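Local coordinates for protein phytase (Debaryomyces castellii, PDB 2GFI) that probably hydrolyses phytate (inositol hexakisphosphate) as a 3-phytase of the histidine acid phosphatase family, at residues L61-Q65 with N324-L328; S204-R208 with S329-D335; T302-S307 with I338-A342; L309-E315 with V440-W444. All coordinates share one frame; numbering follows the deposited sequence.

Interaction 1 of 4, residues L61-Q65 with N324-L328; sequences LEQVQ and NKIWL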
loop_
_atom_site.group_PDB
_atom_site.type_symbol
_atom_site.label_atom_id
_atom_site.label_comp_id
_atom_site.label_asym_id
_atom_site.label_seq_id
_atom_site.Cartn_x
_atom_site.Cartn_y
_atom_site.Cartn_z
ATOM N N LEU A 61 9.894 30.485 -3.638
ATOM C CA LEU A 61 11.241 29.946 -3.608
ATOM C C LEU A 61 12.278 31.010 -3.948
ATOM O O LEU A 61 12.165 31.693 -4.965
ATOM C CB LEU A 61 11.375 28.779 -4.610
ATOM C CG LEU A 61 11.252 27.385 -4.022
ATOM C CD1 LEU A 61 11.261 26.407 -5.134
ATOM C CD2 LEU A 61 12.370 27.109 -3.013
ATOM N N GLU A 62 13.310 31.093 -3.122
ATOM C CA GLU A 62 14.427 31.994 -3.384
ATOM C C GLU A 62 15.719 31.249 -3.635
ATOM O O GLU A 62 16.499 31.661 -4.480
ATOM C CB GLU A 62 14.619 32.960 -2.228
ATOM C CG GLU A 62 13.525 34.001 -2.122
ATOM C CD GLU A 62 13.752 34.872 -0.914
ATOM O OE1 GLU A 62 13.797 34.330 0.189
ATOM O OE2 GLU A 62 13.920 36.096 -1.073
ATOM N N GLN A 63 15.929 30.144 -2.919
ATOM C CA GLN A 63 17.169 29.384 -3.015
ATOM C C GLN A 63 16.982 27.952 -2.494
ATOM O O GLN A 63 16.140 27.696 -1.636
ATOM C CB GLN A 63 18.259 30.106 -2.225
ATOM C CG GLN A 63 19.683 29.581 -2.400
ATOM C CD GLN A 63 20.636 30.280 -1.483
ATOM O OE1 GLN A 63 20.556 31.515 -1.318
ATOM N NE2 GLN A 63 21.512 29.523 -0.847
ATOM N N VAL A 64 17.772 27.022 -3.015
ATOM C CA VAL A 64 17.838 25.690 -2.449
ATOM C C VAL A 64 19.281 25.224 -2.446
ATOM O O VAL A 64 20.010 25.467 -3.396
ATOM C CB VAL A 64 16.909 24.689 -3.215
ATOM C CG1 VAL A 64 17.371 24.519 -4.692
ATOM C CG2 VAL A 64 16.753 23.367 -2.450
ATOM N N GLN A 65 19.682 24.581 -1.351
ATOM C CA GLN A 65 20.957 23.900 -1.248
ATOM C C GLN A 65 20.670 22.435 -0.983
ATOM O O GLN A 65 19.850 22.087 -0.147
ATOM C CB GLN A 65 21.819 24.500 -0.143
ATOM C CG GLN A 65 21.778 26.050 -0.090
ATOM C CD GLN A 65 22.539 26.622 1.066
ATOM O OE1 GLN A 65 23.034 25.885 1.889
ATOM N NE2 GLN A 65 22.645 27.954 1.130
ATOM N N ASN A 324 23.016 32.427 -9.297
ATOM C CA ASN A 324 22.772 31.021 -9.067
ATOM C C ASN A 324 22.049 30.790 -7.753
ATOM O O ASN A 324 22.455 31.271 -6.676
ATOM C CB ASN A 324 24.036 30.176 -9.189
ATOM C CG ASN A 324 23.756 28.691 -8.981
ATOM O OD1 ASN A 324 24.131 28.118 -7.944
ATOM N ND2 ASN A 324 23.098 28.066 -9.952
ATOM N N LYS A 325 20.940 30.082 -7.872
ATOM C CA LYS A 325 20.045 29.881 -6.743
ATOM C C LYS A 325 19.981 28.409 -6.309
ATOM O O LYS A 325 19.348 28.098 -5.322
ATOM C CB LYS A 325 18.639 30.374 -7.111
ATOM C CG LYS A 325 18.581 31.725 -7.820
ATOM C CD LYS A 325 19.073 32.827 -6.887
ATOM C CE LYS A 325 18.742 34.208 -7.431
ATOM N NZ LYS A 325 19.278 35.239 -6.496
ATOM N N ILE A 326 20.608 27.518 -7.067
ATOM C CA ILE A 326 20.528 26.084 -6.816
ATOM C C ILE A 326 21.912 25.556 -6.544
ATOM O O ILE A 326 22.775 25.539 -7.435
ATOM C CB ILE A 326 19.876 25.351 -8.009
ATOM C CG1 ILE A 326 18.458 25.849 -8.223
ATOM C CG2 ILE A 326 19.832 23.865 -7.789
ATOM C CD1 ILE A 326 17.889 25.440 -9.588
ATOM N N TRP A 327 22.123 25.149 -5.294
ATOM C CA TRP A 327 23.392 24.644 -4.822
ATOM C C TRP A 327 23.283 23.131 -4.681
ATOM O O TRP A 327 22.404 22.642 -3.973
ATOM C CB TRP A 327 23.763 25.340 -3.507
ATOM C CG TRP A 327 23.778 26.811 -3.767
ATOM C CD1 TRP A 327 22.829 27.724 -3.412
ATOM C CD2 TRP A 327 24.753 27.523 -4.544
ATOM N NE1 TRP A 327 23.164 28.962 -3.901
ATOM C CE2 TRP A 327 24.342 28.871 -4.598
ATOM C CE3 TRP A 327 25.946 27.159 -5.185
ATOM C CZ2 TRP A 327 25.091 29.872 -5.272
ATOM C CZ3 TRP A 327 26.684 28.149 -5.856
ATOM C CH2 TRP A 327 26.251 29.482 -5.887
ATOM N N LEU A 328 24.155 22.421 -5.404
ATOM C CA LEU A 328 24.168 20.978 -5.476
ATOM C C LEU A 328 25.547 20.468 -5.073
ATOM O O LEU A 328 26.522 20.600 -5.825
ATOM C CB LEU A 328 23.832 20.515 -6.896
ATOM C CG LEU A 328 22.577 21.114 -7.534
ATOM C CD1 LEU A 328 22.483 20.710 -8.991
ATOM C CD2 LEU A 328 21.306 20.678 -6.765
#

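Interaction 2 of 4, residues S204-R208 with S329-D335; sequences SLTPR and SFTHDTD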
loop_
_atom_site.group_PDB
_atom_site.type_symbol
_atom_site.label_atom_id
_atom_site.label_comp_id
_atom_site.label_asym_id
_atom_site.label_seq_id
_atom_site.Cartn_x
_atom_site.Cartn_y
_atom_site.Cartn_z
ATOM N N SER A 204 36.489 22.535 1.037
ATOM C CA SER A 204 36.392 21.079 0.883
ATOM C C SER A 204 34.950 20.666 1.127
ATOM O O SER A 204 34.254 21.278 1.934
ATOM C CB SER A 204 37.259 20.419 1.944
ATOM O OG SER A 204 37.295 19.023 1.783
ATOM N N LEU A 205 34.510 19.639 0.416
ATOM C CA LEU A 205 33.250 18.959 0.743
ATOM C C LEU A 205 33.506 17.858 1.758
ATOM O O LEU A 205 32.580 17.243 2.264
ATOM C CB LEU A 205 32.573 18.426 -0.522
ATOM C CG LEU A 205 31.829 19.493 -1.311
ATOM C CD1 LEU A 205 31.407 18.968 -2.643
ATOM C CD2 LEU A 205 30.640 20.122 -0.508
ATOM N N THR A 206 34.779 17.627 2.055
ATOM C CA THR A 206 35.195 16.668 3.076
ATOM C C THR A 206 36.184 17.346 4.037
ATOM O O THR A 206 37.314 16.908 4.141
ATOM C CB THR A 206 35.873 15.412 2.424
ATOM O OG1 THR A 206 36.982 15.819 1.596
ATOM C CG2 THR A 206 34.934 14.699 1.457
ATOM N N PRO A 207 35.771 18.408 4.732
ATOM C CA PRO A 207 36.695 19.165 5.597
ATOM C C PRO A 207 37.310 18.349 6.737
ATOM O O PRO A 207 38.353 18.746 7.295
ATOM C CB PRO A 207 35.820 20.288 6.152
ATOM C CG PRO A 207 34.408 19.749 6.033
ATOM C CD PRO A 207 34.405 18.973 4.747
ATOM N N ARG A 208 36.709 17.213 7.083
ATOM C CA ARG A 208 37.327 16.368 8.099
ATOM C C ARG A 208 38.712 15.878 7.648
ATOM O O ARG A 208 39.531 15.538 8.491
ATOM C CB ARG A 208 36.443 15.160 8.417
ATOM C CG ARG A 208 36.386 14.161 7.294
ATOM C CD ARG A 208 35.246 13.232 7.366
ATOM N NE ARG A 208 34.813 12.865 6.025
ATOM C CZ ARG A 208 35.159 11.744 5.413
ATOM N NH1 ARG A 208 35.935 10.864 6.044
ATOM N NH2 ARG A 208 34.722 11.506 4.177
ATOM N N SER A 329 25.603 19.865 -3.881
ATOM C CA SER A 329 26.846 19.378 -3.291
ATOM C C SER A 329 26.675 17.912 -2.949
ATOM O O SER A 329 25.680 17.514 -2.344
ATOM C CB SER A 329 27.188 20.130 -1.994
ATOM O OG SER A 329 27.331 21.500 -2.248
ATOM N N PHE A 330 27.708 17.147 -3.282
ATOM C CA PHE A 330 27.722 15.704 -3.194
ATOM C C PHE A 330 28.968 15.292 -2.452
ATOM O O PHE A 330 30.053 15.718 -2.799
ATOM C CB PHE A 330 27.720 15.118 -4.595
ATOM C CG PHE A 330 26.474 15.401 -5.326
ATOM C CD1 PHE A 330 25.406 14.516 -5.256
ATOM C CD2 PHE A 330 26.332 16.588 -6.044
ATOM C CE1 PHE A 330 24.238 14.796 -5.901
ATOM C CE2 PHE A 330 25.166 16.879 -6.691
ATOM C CZ PHE A 330 24.107 15.979 -6.620
ATOM N N THR A 331 28.800 14.457 -1.432
ATOM C CA THR A 331 29.895 14.077 -0.580
ATOM C C THR A 331 29.521 12.772 0.150
ATOM O O THR A 331 28.655 12.063 -0.326
ATOM C CB THR A 331 30.264 15.251 0.353
ATOM O OG1 THR A 331 31.441 14.915 1.110
ATOM C CG2 THR A 331 29.174 15.509 1.395
ATOM N N HIS A 332 30.180 12.426 1.253
ATOM C CA HIS A 332 29.956 11.146 1.906
ATOM C C HIS A 332 29.005 11.297 3.088
ATOM O O HIS A 332 28.711 12.399 3.520
ATOM C CB HIS A 332 31.284 10.574 2.427
ATOM C CG HIS A 332 32.257 10.217 1.350
ATOM N ND1 HIS A 332 33.143 11.133 0.819
ATOM C CD2 HIS A 332 32.506 9.041 0.725
ATOM C CE1 HIS A 332 33.894 10.537 -0.092
ATOM N NE2 HIS A 332 33.520 9.272 -0.178
ATOM N N ASP A 333 28.542 10.182 3.629
ATOM C CA ASP A 333 27.705 10.225 4.811
ATOM C C ASP A 333 28.416 10.937 5.951
ATOM O O ASP A 333 27.813 11.764 6.670
ATOM C CB ASP A 333 27.259 8.815 5.230
ATOM C CG ASP A 333 28.408 7.824 5.347
ATOM O OD1 ASP A 333 29.587 8.143 5.040
ATOM O OD2 ASP A 333 28.219 6.659 5.741
ATOM N N THR A 334 29.706 10.644 6.086
ATOM C CA THR A 334 30.514 11.157 7.171
ATOM C C THR A 334 30.540 12.665 7.159
ATOM O O THR A 334 30.464 13.289 8.195
ATOM C CB THR A 334 31.929 10.565 7.123
ATOM O OG1 THR A 334 31.855 9.154 7.366
ATOM C CG2 THR A 334 32.736 11.053 8.329
ATOM N N ASP A 335 30.570 13.250 5.974
ATOM C CA ASP A 335 30.700 14.683 5.859
ATOM C C ASP A 335 29.395 15.342 6.159
ATOM O O ASP A 335 29.351 16.403 6.806
ATOM C CB ASP A 335 31.178 15.009 4.481
ATOM C CG ASP A 335 32.485 14.352 4.205
ATOM O OD1 ASP A 335 33.449 14.778 4.889
ATOM O OD2 ASP A 335 32.635 13.382 3.401
HETATM O O HOH W 1 33.703 16.472 6.757
#

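Interaction 3 of 4, residues T302-S307 with I338-A342; sequences TRVIGS and IFHSA. With NAG (2-acetamido-2-deoxy-beta-D-glucopyranose), chain C.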
loop_
_atom_site.group_PDB
_atom_site.type_symbol
_atom_site.label_atom_id
_atom_site.label_comp_id
_atom_site.label_asym_id
_atom_site.label_seq_id
_atom_site.Cartn_x
_atom_site.Cartn_y
_atom_site.Cartn_z
ATOM N N THR A 302 33.808 17.537 15.726
ATOM C CA THR A 302 32.895 17.591 14.573
ATOM C C THR A 302 32.151 18.898 14.447
ATOM O O THR A 302 31.819 19.315 13.335
ATOM C CB THR A 302 31.887 16.436 14.599
ATOM O OG1 THR A 302 31.101 16.520 15.802
ATOM C CG2 THR A 302 32.622 15.080 14.625
ATOM N N ARG A 303 31.873 19.556 15.571
ATOM C CA ARG A 303 31.234 20.826 15.445
ATOM C C ARG A 303 32.106 21.814 14.683
ATOM O O ARG A 303 31.570 22.553 13.829
ATOM C CB ARG A 303 30.826 21.446 16.748
ATOM C CG ARG A 303 30.016 22.672 16.395
ATOM C CD ARG A 303 29.297 23.296 17.474
ATOM N NE ARG A 303 28.531 22.375 18.284
ATOM C CZ ARG A 303 27.510 22.772 19.036
ATOM N NH1 ARG A 303 27.134 24.055 18.999
ATOM N NH2 ARG A 303 26.858 21.896 19.805
ATOM N N VAL A 304 33.422 21.846 14.974
ATOM C CA VAL A 304 34.302 22.778 14.241
ATOM C C VAL A 304 34.353 22.423 12.757
ATOM O O VAL A 304 34.238 23.309 11.917
ATOM C CB VAL A 304 35.751 22.919 14.821
ATOM C CG1 VAL A 304 36.529 21.622 14.727
ATOM C CG2 VAL A 304 36.510 24.002 14.034
ATOM N N ILE A 305 34.519 21.131 12.454
ATOM C CA ILE A 305 34.530 20.653 11.068
ATOM C C ILE A 305 33.189 20.908 10.370
ATOM O O ILE A 305 33.165 21.481 9.298
ATOM C CB ILE A 305 34.885 19.155 10.978
ATOM C CG1 ILE A 305 36.259 18.872 11.558
ATOM C CG2 ILE A 305 34.834 18.693 9.518
ATOM C CD1 ILE A 305 36.463 17.394 11.890
ATOM N N GLY A 306 32.077 20.496 10.986
ATOM C CA GLY A 306 30.744 20.715 10.413
ATOM C C GLY A 306 30.407 22.168 10.126
ATOM O O GLY A 306 29.672 22.465 9.184
ATOM N N SER A 307 30.949 23.065 10.949
ATOM C CA SER A 307 30.662 24.499 10.881
ATOM C C SER A 307 31.196 25.150 9.629
ATOM O O SER A 307 30.767 26.254 9.287
ATOM C CB SER A 307 31.241 25.236 12.095
ATOM O OG SER A 307 30.596 24.832 13.279
ATOM N N ILE A 338 28.880 15.024 9.999
ATOM C CA ILE A 338 29.643 16.068 10.655
ATOM C C ILE A 338 29.004 17.434 10.391
ATOM O O ILE A 338 28.850 18.234 11.300
ATOM C CB ILE A 338 31.115 16.010 10.182
ATOM C CG1 ILE A 338 31.777 14.689 10.652
ATOM C CG2 ILE A 338 31.866 17.265 10.618
ATOM C CD1 ILE A 338 33.070 14.351 9.935
ATOM N N PHE A 339 28.606 17.682 9.150
ATOM C CA PHE A 339 27.800 18.861 8.824
ATOM C C PHE A 339 26.629 18.994 9.801
ATOM O O PHE A 339 26.470 20.040 10.421
ATOM C CB PHE A 339 27.336 18.779 7.356
ATOM C CG PHE A 339 26.585 19.981 6.857
ATOM C CD1 PHE A 339 26.628 21.209 7.516
ATOM C CD2 PHE A 339 25.863 19.894 5.667
ATOM C CE1 PHE A 339 25.936 22.322 6.995
ATOM C CE2 PHE A 339 25.141 21.014 5.162
ATOM C CZ PHE A 339 25.202 22.217 5.821
ATOM N N HIS A 340 25.855 17.921 9.979
ATOM C CA HIS A 340 24.708 17.886 10.917
ATOM C C HIS A 340 25.068 18.045 12.367
ATOM O O HIS A 340 24.268 18.539 13.163
ATOM C CB HIS A 340 23.862 16.606 10.733
ATOM C CG HIS A 340 22.868 16.722 9.622
ATOM N ND1 HIS A 340 21.562 17.138 9.828
ATOM C CD2 HIS A 340 23.006 16.545 8.290
ATOM C CE1 HIS A 340 20.935 17.188 8.667
ATOM N NE2 HIS A 340 21.788 16.837 7.718
ATOM N N SER A 341 26.281 17.644 12.722
ATOM C CA SER A 341 26.799 17.958 14.057
ATOM C C SER A 341 26.753 19.479 14.291
ATOM O O SER A 341 26.411 19.942 15.379
ATOM C CB SER A 341 28.223 17.452 14.198
ATOM O OG SER A 341 28.569 17.388 15.555
ATOM N N ALA A 342 27.076 20.252 13.258
ATOM C CA ALA A 342 26.971 21.679 13.389
ATOM C C ALA A 342 25.559 22.201 13.118
ATOM O O ALA A 342 25.139 23.119 13.811
ATOM C CB ALA A 342 28.007 22.390 12.542
HETATM C C1 NAG C . 32.135 30.246 11.064
HETATM C C2 NAG C . 33.587 29.888 11.462
HETATM C C3 NAG C . 34.108 30.752 12.632
HETATM C C4 NAG C . 33.886 32.252 12.358
HETATM C C5 NAG C . 32.383 32.402 12.053
HETATM C C6 NAG C . 31.950 33.825 11.766
HETATM C C7 NAG C . 34.310 27.568 10.938
HETATM C C8 NAG C . 34.748 26.287 11.598
HETATM N N2 NAG C . 33.723 28.461 11.756
HETATM O O3 NAG C . 35.463 30.451 12.840
HETATM O O4 NAG C . 34.365 33.141 13.387
HETATM O O5 NAG C . 32.033 31.640 10.901
HETATM O O6 NAG C . 30.605 33.727 11.368
HETATM O O7 NAG C . 34.500 27.722 9.722
#

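Interaction 4 of 4, residues L309-E315 with V440-W444; sequences LLNASLE and VTFYW. With NAG (2-acetamido-2-deoxy-beta-D-glucopyranose), chain C.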
loop_
_atom_site.group_PDB
_atom_site.type_symbol
_atom_site.label_atom_id
_atom_site.label_comp_id
_atom_site.label_asym_id
_atom_site.label_seq_id
_atom_site.Cartn_x
_atom_site.Cartn_y
_atom_site.Cartn_z
ATOM N N LEU A 309 30.906 23.954 6.462
ATOM C CA LEU A 309 29.772 23.919 5.524
ATOM C C LEU A 309 28.571 24.667 6.047
ATOM O O LEU A 309 27.825 25.197 5.266
ATOM C CB LEU A 309 29.375 22.487 5.107
ATOM C CG LEU A 309 30.378 21.731 4.227
ATOM C CD1 LEU A 309 29.913 20.299 3.959
ATOM C CD2 LEU A 309 30.689 22.485 2.911
ATOM N N LEU A 310 28.373 24.713 7.364
ATOM C CA LEU A 310 27.244 25.480 7.912
ATOM C C LEU A 310 27.404 26.970 7.626
ATOM O O LEU A 310 26.448 27.617 7.180
ATOM C CB LEU A 310 27.059 25.214 9.399
ATOM C CG LEU A 310 25.806 25.811 10.042
ATOM C CD1 LEU A 310 24.599 25.197 9.407
ATOM C CD2 LEU A 310 25.828 25.614 11.547
ATOM N N ASN A 311 28.625 27.492 7.850
ATOM C CA ASN A 311 28.993 28.898 7.511
ATOM C C ASN A 311 28.833 29.233 6.039
ATOM O O ASN A 311 28.231 30.251 5.687
ATOM C CB ASN A 311 30.448 29.174 7.894
ATOM C CG ASN A 311 30.626 29.487 9.367
ATOM O OD1 ASN A 311 29.645 29.700 10.087
ATOM N ND2 ASN A 311 31.899 29.541 9.814
ATOM N N ALA A 312 29.360 28.365 5.187
ATOM C CA ALA A 312 29.331 28.529 3.740
ATOM C C ALA A 312 27.903 28.584 3.229
ATOM O O ALA A 312 27.523 29.506 2.473
ATOM C CB ALA A 312 30.093 27.388 3.061
ATOM N N SER A 313 27.107 27.607 3.671
ATOM C CA SER A 313 25.674 27.570 3.402
ATOM C C SER A 313 24.957 28.850 3.832
ATOM O O SER A 313 24.071 29.346 3.127
ATOM C CB SER A 313 25.038 26.341 4.084
ATOM O OG SER A 313 23.684 26.580 4.422
ATOM N N LEU A 314 25.325 29.360 5.005
ATOM C CA LEU A 314 24.750 30.609 5.510
ATOM C C LEU A 314 25.175 31.805 4.653
ATOM O O LEU A 314 24.332 32.642 4.328
ATOM C CB LEU A 314 25.095 30.830 6.990
ATOM C CG LEU A 314 24.590 32.172 7.546
ATOM C CD1 LEU A 314 23.083 32.177 7.639
ATOM C CD2 LEU A 314 25.235 32.508 8.886
ATOM N N GLU A 315 26.455 31.875 4.270
ATOM C CA GLU A 315 26.922 32.881 3.314
ATOM C C GLU A 315 26.081 32.830 2.045
ATOM O O GLU A 315 25.688 33.871 1.528
ATOM C CB GLU A 315 28.407 32.707 2.947
ATOM C CG GLU A 315 29.354 32.988 4.090
ATOM C CD GLU A 315 30.816 32.906 3.672
ATOM O OE1 GLU A 315 31.133 33.321 2.510
ATOM O OE2 GLU A 315 31.655 32.441 4.498
ATOM N N VAL A 440 35.415 27.814 3.273
ATOM C CA VAL A 440 34.935 27.414 1.957
ATOM C C VAL A 440 34.906 28.657 1.080
ATOM O O VAL A 440 34.379 29.713 1.484
ATOM C CB VAL A 440 33.490 26.778 2.014
ATOM C CG1 VAL A 440 32.824 26.712 0.600
ATOM C CG2 VAL A 440 33.505 25.420 2.694
ATOM N N THR A 441 35.476 28.511 -0.111
ATOM C CA THR A 441 35.364 29.503 -1.156
ATOM C C THR A 441 34.885 28.875 -2.452
ATOM O O THR A 441 34.541 29.604 -3.381
ATOM C CB THR A 441 36.730 30.254 -1.398
ATOM O OG1 THR A 441 37.744 29.330 -1.831
ATOM C CG2 THR A 441 37.283 30.869 -0.072
ATOM N N PHE A 442 34.868 27.538 -2.541
ATOM C CA PHE A 442 34.596 26.884 -3.836
ATOM C C PHE A 442 33.228 27.254 -4.439
ATOM O O PHE A 442 33.089 27.234 -5.648
ATOM C CB PHE A 442 34.865 25.349 -3.814
ATOM C CG PHE A 442 33.963 24.570 -2.880
ATOM C CD1 PHE A 442 32.638 24.305 -3.225
ATOM C CD2 PHE A 442 34.435 24.137 -1.641
ATOM C CE1 PHE A 442 31.807 23.606 -2.359
ATOM C CE2 PHE A 442 33.603 23.439 -0.745
ATOM C CZ PHE A 442 32.273 23.176 -1.120
ATOM N N TYR A 443 32.222 27.594 -3.619
ATOM C CA TYR A 443 30.918 28.022 -4.183
ATOM C C TYR A 443 31.010 29.366 -4.928
ATOM O O TYR A 443 30.164 29.663 -5.791
ATOM C CB TYR A 443 29.767 28.078 -3.147
ATOM C CG TYR A 443 29.430 26.765 -2.453
ATOM C CD1 TYR A 443 28.862 25.705 -3.156
ATOM C CD2 TYR A 443 29.669 26.596 -1.085
ATOM C CE1 TYR A 443 28.553 24.512 -2.525
ATOM C CE2 TYR A 443 29.372 25.393 -0.442
ATOM C CZ TYR A 443 28.817 24.362 -1.173
ATOM O OH TYR A 443 28.529 23.170 -0.564
ATOM N N TRP A 444 32.029 30.167 -4.601
ATOM C CA TRP A 444 32.197 31.485 -5.211
ATOM C C TRP A 444 33.364 31.607 -6.205
ATOM O O TRP A 444 33.276 32.330 -7.205
ATOM C CB TRP A 444 32.295 32.547 -4.111
ATOM C CG TRP A 444 31.100 32.483 -3.230
ATOM C CD1 TRP A 444 29.871 33.053 -3.458
ATOM C CD2 TRP A 444 30.992 31.778 -1.994
ATOM N NE1 TRP A 444 29.008 32.752 -2.424
ATOM C CE2 TRP A 444 29.670 31.967 -1.511
ATOM C CE3 TRP A 444 31.878 31.009 -1.235
ATOM C CZ2 TRP A 444 29.219 31.402 -0.314
ATOM C CZ3 TRP A 444 31.428 30.455 -0.059
ATOM C CH2 TRP A 444 30.105 30.655 0.395
HETATM C C1 NAG C . 32.135 30.246 11.064
HETATM C C2 NAG C . 33.587 29.888 11.462
HETATM C C3 NAG C . 34.108 30.752 12.632
HETATM C C4 NAG C . 33.886 32.252 12.358
HETATM C C5 NAG C . 32.383 32.402 12.053
HETATM C C6 NAG C . 31.950 33.825 11.766
HETATM C C7 NAG C . 34.310 27.568 10.938
HETATM C C8 NAG C . 34.748 26.287 11.598
HETATM N N2 NAG C . 33.723 28.461 11.756
HETATM O O3 NAG C . 35.463 30.451 12.840
HETATM O O4 NAG C . 34.365 33.141 13.387
HETATM O O5 NAG C . 32.033 31.640 10.901
HETATM O O6 NAG C . 30.605 33.727 11.368
HETATM O O7 NAG C . 34.500 27.722 9.722
#

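Interaction 1 of 4, residues L61-Q65 with N324-L328
V64 pairs in parallel with I326, and Q65 with W327, the two short strand axes lying 4.8 Å apart and only 4° from exact alignment. V64 is gripped through both backbone polar atoms: its N donates to K325 O at 3.0 Å, and its O accepts from W327 N at 2.9 Å, both bonds nearly straight. V64 and I326 send their side chains to one face of the sheet, where V64 CG1 rests on I326 CG1 at 3.9 Å. The other face belongs to Q65 and W327. Here Q65 CG packs 3.9 Å from W327 CD1, with the glutamine amide turned almost perpendicular to the indole (88° between planes). Q63 reaches the same indole from another direction. Its CG is held anti to the backbone N (chi1 -170°), which places that carbon at the rim of the W327 ring, in its plane, 3.8 Å from CD1. K325, bent at its second torsion, runs its CB, CG and CD past E62 O, while its NZ bonds to N322 O. Strand 59-69, which carries 61-65, lies inside the mixed sheet of the alpha/beta domain: its other edge pairs with strand 374-382, where E62 and Q63 both face K379 in a classic beta bulge. Helix 302-318 covers the Q65 and W327 face through L316, with S313 holding Q65 OE1; strand 158-163 flanks the far side of 326-328.

Interaction 2 of 4, residues S204-R208 with S329-D335
R208, in loop 204-208, clasps D335 side-on just after the HD motif of the histidine acid phosphatases (H332 and D333, the latter the predicted proton donor). NE of R208 reaches D335 OD1 at 2.6 Å and its NH2 reaches D335 OD2 at 2.9 Å, one nitrogen to each oxygen. Both acceptors lie close to the guanidinium plane, but the carboxylate is twisted 43° against it, which puts NE above the carboxylate plane while NH2 comes in on the syn side of OD2. T334 crosses the arginine at about a right angle, with its CB over the centre of one guanidinium face, and H332 ND1 sits at the guanidinium edge. The salt bridge thus ties loop 204-208 to the first turn of helix 333-343, whose N-cap is H332. Just upstream, T331 OG1, swung out beside its carbonyl carbon (chi1 -174°), donates to L205 O at 2.8 Å from well above the carbonyl plane. L205 spreads its two methyls along the strand, CD1 toward F330 O and CD2 on S329 CB. T206 CG2 packs against both T331 OG1 and D335 OD2. A water also bridges the pair, accepting from R208 N at 3.1 Å and donating to D335 OD1.

Interaction 3 of 4, residues T302-S307 with I338-A342
F339 sets its ring obliquely against helix 302-307, CD1 standing 3.7 Å from G306 O, while the same ring makes an edge-to-face contact with F67. The other flat group, the guanidinium of R303, also comes in at a slant near S341 O, and its NH1 bonds weakly to R422 O. Between them the two helices cross almost at right angles (-97°), with their axes only 6.8 Å apart. That closeness is reached at G306, which has no side chain: I338 O lies 3.2 Å from G306 CA in a CA-H...O contact, and A342 CB presses on G306 C at 3.4 Å. I338 CG2 fills the flank, tightly packed on I305 CG2 and resting near T302 O. At the N-terminal end, S341 OG donates to T302 OG1 at 2.7 Å. OG1 reaches that hydroxyl from between its backbone N and carbonyl carbon (chi1 60°), and its own proton is probably shared between S296 O and N299 O. S307 turns its OG back to R303 O, which S307 N also meets, from the opposite face of the carbonyl. On the outer side, the acetamide methyl of the N-linked glucosamine, C8, lies 3.7 Å from S307 CB. Chemically, one hydroxyl pair and a CH...O contact serve a largely apolar crossing, consistent with small and branched side chains packing straight onto the bare backbone at G306.

Interaction 4 of 4, residues L309-E315 with V440-W444
A largely apolar contact between a helix and a C-terminal segment joins L309, A312 and E315, one stripe of helix 302-318 in this alpha/beta fold of the histidine acid phosphatases, to segment 440-444, which ends in a short, weakly bonded helix. It holds no hydrogen bond across it. A312 is the centre: its CB meets V440 CB at 3.6 Å and also points at the rim of the Y443 ring, with CE2 4.1 Å away and CB close to the ring plane. One turn earlier, L309 extends its CD2 branch over the same patch, 4.1 Å from V440 CG2 and about as far from Y443 OH, the leucine and tyrosine side chains crossing near a right angle. The hydroxyl of Y443 is bonded to S329 OG, which ties the ring to strand 326-331. Within 440-444, F442 CE1 sits over the centre of the Y443 ring, the two rings well inclined, and Y443 CB sits over the W444 ring. N311, on the flank of the helix, takes no part in the contact; its ND2 is covalently joined to C1 of the glucosamine, and its side chain touches V423. One turn on from A312, E315 closes the contact. Its CG stands beside the backbone N (chi1 -68°) and the chain runs out extended, laying the carboxylate nearly parallel to the indole (12° between planes). E315 OE1 sits over one face of W444, 3.6 Å from CH2, while A312 O meets CH2 in the ring plane at 3.5 Å.

Overall arrangement
Interactions 1 and 2 follow one strand, 326-331, from the sheet toward the predicted active site, their centres 19 Å apart. In interaction 2 the side chain of H332 lies about 4 Å from that of H70, the predicted nucleophile. Interaction 3 shares helix 333-343 with it, R208 CD touching I338 CD1 at 3.5 Å; I338's side chain is about 9 Å from that of D333. Helix 302-318 runs through interactions 3 and 4, both of which also meet the glycan on N311. Interaction 4 meets interaction 1 through a probable hydrogen bond from Q65 NE2 to S313 O (2.8 Å), and interaction 2 through F442 packing on L205.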